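Local coordinates for peptidase S8 and S53, subtilisin, kexin, sedolisin (PDB 4KG7), which probably cleaves peptide bonds as a subtilisin-like serine protease, the mycosin MycP3 of the ESX-3 type VII secretion system of Mycobacterium smegmatis, at residues L53-S56 with G57-H61; P237-P240 with R241-N244. All coordinates share one frame; numbering follows the deposited sequence.

Interaction 1. Residues L53-S56 with G57-H61; sequences LNLS and GAWQH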
# COMPACT_ATOMS: atom_id res chain seq x y z
N LEU A 53 -9.89 -12.30 8.24
CA LEU A 53 -8.77 -12.87 7.50
C LEU A 53 -8.33 -14.23 8.01
O LEU A 53 -7.47 -14.86 7.40
CB LEU A 53 -7.59 -11.90 7.58
CG LEU A 53 -7.79 -10.58 6.83
CD1 LEU A 53 -6.72 -9.60 7.30
CD2 LEU A 53 -7.76 -10.80 5.33
N ASN A 54 -8.88 -14.65 9.15
CA ASN A 54 -8.42 -15.86 9.85
C ASN A 54 -6.90 -15.93 9.93
O ASN A 54 -6.28 -16.91 9.50
CB ASN A 54 -9.00 -17.13 9.21
CG ASN A 54 -8.72 -18.40 10.02
OD1 ASN A 54 -8.36 -18.34 11.19
ND2 ASN A 54 -8.92 -19.54 9.41
N LEU A 55 -6.30 -14.89 10.50
CA LEU A 55 -4.85 -14.91 10.67
C LEU A 55 -4.38 -16.02 11.60
O LEU A 55 -3.31 -16.54 11.40
CB LEU A 55 -4.30 -13.57 11.16
CG LEU A 55 -4.57 -12.35 10.27
CD1 LEU A 55 -3.96 -11.08 10.86
CD2 LEU A 55 -4.11 -12.60 8.85
N SER A 56 -5.17 -16.38 12.62
CA SER A 56 -4.84 -17.55 13.45
C SER A 56 -4.59 -18.81 12.64
O SER A 56 -3.60 -19.52 12.82
CB SER A 56 -5.97 -17.81 14.45
OG SER A 56 -5.98 -16.78 15.36
N GLY A 57 -5.50 -19.09 11.73
CA GLY A 57 -5.35 -20.21 10.82
C GLY A 57 -4.12 -20.07 9.95
O GLY A 57 -3.39 -21.01 9.72
N ALA A 58 -3.88 -18.86 9.45
CA ALA A 58 -2.75 -18.63 8.56
C ALA A 58 -1.41 -18.88 9.23
O ALA A 58 -0.50 -19.45 8.63
CB ALA A 58 -2.80 -17.22 8.01
N TRP A 59 -1.30 -18.47 10.49
CA TRP A 59 -0.03 -18.62 11.23
C TRP A 59 0.38 -20.07 11.50
O TRP A 59 1.56 -20.34 11.80
CB TRP A 59 -0.06 -17.84 12.54
CG TRP A 59 -0.22 -16.35 12.37
CD1 TRP A 59 0.31 -15.57 11.37
CD2 TRP A 59 -0.96 -15.45 13.22
NE1 TRP A 59 -0.06 -14.26 11.54
CE2 TRP A 59 -0.83 -14.14 12.67
CE3 TRP A 59 -1.70 -15.61 14.39
CZ2 TRP A 59 -1.45 -13.01 13.24
CZ3 TRP A 59 -2.31 -14.51 14.95
CH2 TRP A 59 -2.17 -13.22 14.38
N GLN A 60 -0.56 -21.00 11.38
CA GLN A 60 -0.25 -22.41 11.41
C GLN A 60 0.47 -22.88 10.15
O GLN A 60 1.07 -23.96 10.16
CB GLN A 60 -1.52 -23.23 11.65
CG GLN A 60 -2.04 -23.02 13.06
CD GLN A 60 -0.98 -23.40 14.09
OE1 GLN A 60 -0.43 -24.50 14.03
NE2 GLN A 60 -0.64 -22.48 14.98
N HIS A 61 0.45 -22.07 9.09
CA HIS A 61 1.19 -22.37 7.87
C HIS A 61 2.45 -21.53 7.70
O HIS A 61 3.45 -22.03 7.21
CB HIS A 61 0.26 -22.17 6.66
CG HIS A 61 -0.92 -23.09 6.66
ND1 HIS A 61 -0.84 -24.38 6.21
CD2 HIS A 61 -2.18 -22.91 7.10
CE1 HIS A 61 -2.01 -24.98 6.38
NE2 HIS A 61 -2.85 -24.10 6.90
O HOH W 1 -2.28 -19.88 15.14
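Trp59 folds back over the backbone of Leu55 and Ser56, four and three residues earlier on the same short helix. Its CB lies 3.7 Å from Leu55 O, and CG, held anti to the carbonyl carbon of Trp59 itself (chi1 -62°), comes to 3.2 Å from that oxygen. Leu55 O thus sits under one ring face, offset toward the rim, while accepting the backbone N-H of Trp59 in a 2.9 Å bond. NE1, in the five-membered ring, donates to Val124 O, which helps set the rotation of the indole. Farther out, CZ2 meets Leu55 CB at 3.6 Å, part of a CH-pi contact in which CB lies over the face of the six-membered ring. CZ3 lies near the backbone N of Ser56, and CH2, the tip, touches Leu55 CB at 3.9 Å. A broad, flat side chain with one donor suits this place between helix and loop.

At the other end, Asn54 OD1 accepts Gly57 N at 3.0 Å, the donor standing well above the amide plane. Asn54 has positive phi, which asparagine tolerates better than most residues. Small Ala58 fits against Pro370 and Leu374 of helix 370-375, whereas a water joins Ser56 O to Gln60 NE2. The whole is a tight helix-helix junction, with Asn54 closing the first helix in a Schellman motif and serving as N-cap of the next.

Interaction 2. Residues P237-P240 with R241-N244; sequences PGDP and RNWN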
# COMPACT_ATOMS: atom_id res chain seq x y z
N PRO A 237 -17.20 -4.38 -26.08
CA PRO A 237 -16.41 -5.47 -26.63
C PRO A 237 -14.92 -5.17 -26.51
O PRO A 237 -14.49 -4.08 -26.89
CB PRO A 237 -16.84 -5.52 -28.11
CG PRO A 237 -18.16 -4.84 -28.13
CD PRO A 237 -18.09 -3.79 -27.08
N GLY A 238 -14.16 -6.12 -25.99
CA GLY A 238 -12.72 -5.97 -25.90
C GLY A 238 -12.25 -5.10 -24.74
O GLY A 238 -11.05 -4.96 -24.51
N ASP A 239 -13.21 -4.52 -24.01
CA ASP A 239 -12.88 -3.70 -22.85
C ASP A 239 -13.83 -4.01 -21.69
O ASP A 239 -14.54 -3.14 -21.22
CB ASP A 239 -12.95 -2.21 -23.21
CG ASP A 239 -12.51 -1.32 -22.07
OD1 ASP A 239 -11.63 -1.75 -21.28
OD2 ASP A 239 -13.03 -0.20 -21.97
N PRO A 240 -13.84 -5.28 -21.23
CA PRO A 240 -14.82 -5.65 -20.21
C PRO A 240 -14.72 -4.87 -18.89
O PRO A 240 -15.73 -4.72 -18.24
CB PRO A 240 -14.56 -7.15 -20.00
CG PRO A 240 -13.18 -7.38 -20.46
CD PRO A 240 -12.99 -6.42 -21.61
N ARG A 241 -13.54 -4.38 -18.54
CA ARG A 241 -13.39 -3.65 -17.27
C ARG A 241 -13.57 -2.16 -17.38
O ARG A 241 -13.52 -1.45 -16.37
CB ARG A 241 -12.08 -3.99 -16.61
CG ARG A 241 -11.98 -5.50 -16.45
CD ARG A 241 -11.10 -5.91 -15.33
NE ARG A 241 -11.48 -5.31 -14.06
CZ ARG A 241 -10.78 -5.50 -12.95
NH1 ARG A 241 -9.73 -6.32 -12.96
NH2 ARG A 241 -11.14 -4.88 -11.84
N ASN A 242 -13.79 -1.68 -18.60
CA ASN A 242 -14.08 -0.27 -18.84
C ASN A 242 -12.91 0.65 -18.55
O ASN A 242 -13.05 1.68 -17.91
CB ASN A 242 -15.33 0.18 -18.06
CG ASN A 242 -15.95 1.43 -18.66
OD1 ASN A 242 -15.50 1.91 -19.71
ND2 ASN A 242 -16.96 1.99 -17.98
N TRP A 243 -11.75 0.29 -19.08
CA TRP A 243 -10.62 1.21 -19.16
C TRP A 243 -11.00 2.46 -19.94
O TRP A 243 -10.54 3.54 -19.61
CB TRP A 243 -9.40 0.54 -19.82
CG TRP A 243 -8.69 -0.43 -18.94
CD1 TRP A 243 -8.98 -1.76 -18.78
CD2 TRP A 243 -7.56 -0.17 -18.09
NE1 TRP A 243 -8.12 -2.32 -17.89
CE2 TRP A 243 -7.23 -1.38 -17.46
CE3 TRP A 243 -6.78 0.96 -17.83
CZ2 TRP A 243 -6.14 -1.50 -16.56
CZ3 TRP A 243 -5.70 0.84 -16.92
CH2 TRP A 243 -5.41 -0.37 -16.30
N ASN A 244 -11.81 2.30 -20.98
CA ASN A 244 -12.14 3.42 -21.89
C ASN A 244 -12.83 4.56 -21.13
O ASN A 244 -12.68 5.74 -21.47
CB ASN A 244 -13.06 2.97 -23.02
CG ASN A 244 -12.36 2.06 -24.03
OD1 ASN A 244 -11.15 1.86 -24.00
ND2 ASN A 244 -13.15 1.50 -24.92
O HOH W 2 -15.61 0.56 -22.18
O HOH W 3 -11.07 -4.23 -19.96
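The carboxylate of Asp239 is clasped by the backbone that follows it. Asp239 OD1 accepts Trp243 N at 3.0 Å on its syn lone pair, while Asp239 OD2 takes Asn244 N, also at 3.0 Å, in a straighter bond (166° at the hydrogen) from the syn side. CG of Asp239 stands anti to its own backbone N (chi1 -175°), which carries both oxygens across the turn to these donors. Meanwhile Asp239 O accepts Asn242 N and closes a type I beta turn, in which Pro240, its phi restrained by the ring, suits the second position.

This is the tight part. Asn244 CG lies only 3.1 Å from Asp239 OD2, close packing without an amide hydrogen bond, the two planes 41° apart. Asp239 OD1 also lies at the edge of the Trp243 indole, near its plane, while the ring itself packs edge-to-face on Trp280. CB of Asn242, a residue with positive phi, points away from Asp239, and its ND2 binds Leu232 O.

The looser parts are bridged by water, one molecule on each flank of the carboxylate. One gives a hydrogen to Asp239 OD1 and receives Arg241 N, near the exposed ring of Pro240; the other donates to both Asp239 OD2 and Asn242 OD1. The guanidinium of Arg241 is engaged elsewhere, with NH2 on Val281 O.

Two backbone N-H groups and two waters therefore donate to the buried carboxylate, which probably favours its ionised form, although Asn244 OD1, an acceptor, also stands 3.4 Å from Asp239 OD2.

Interaction 1 comes first along the chain, at the junction of helices 48-53 and 55-59, ahead of strand 68-73, the first strand of the seven-stranded parallel sheet along the chain but an inner one. Interaction 2 follows much later, in the long loop between strands 209-213 and 248-251. Their centres lie 37 Å apart and their nearest atoms about 18 Å, so they do not touch. Both are peripheral: residues 53-61 pack on helices 318-335 and 370-375, whereas 237-244 reach toward Val281, on one of the two outermost strands of the sheet, 281-286. Neither lies at the predicted charge-relay residues; each shapes a separate connecting segment around the subtilisin-type core.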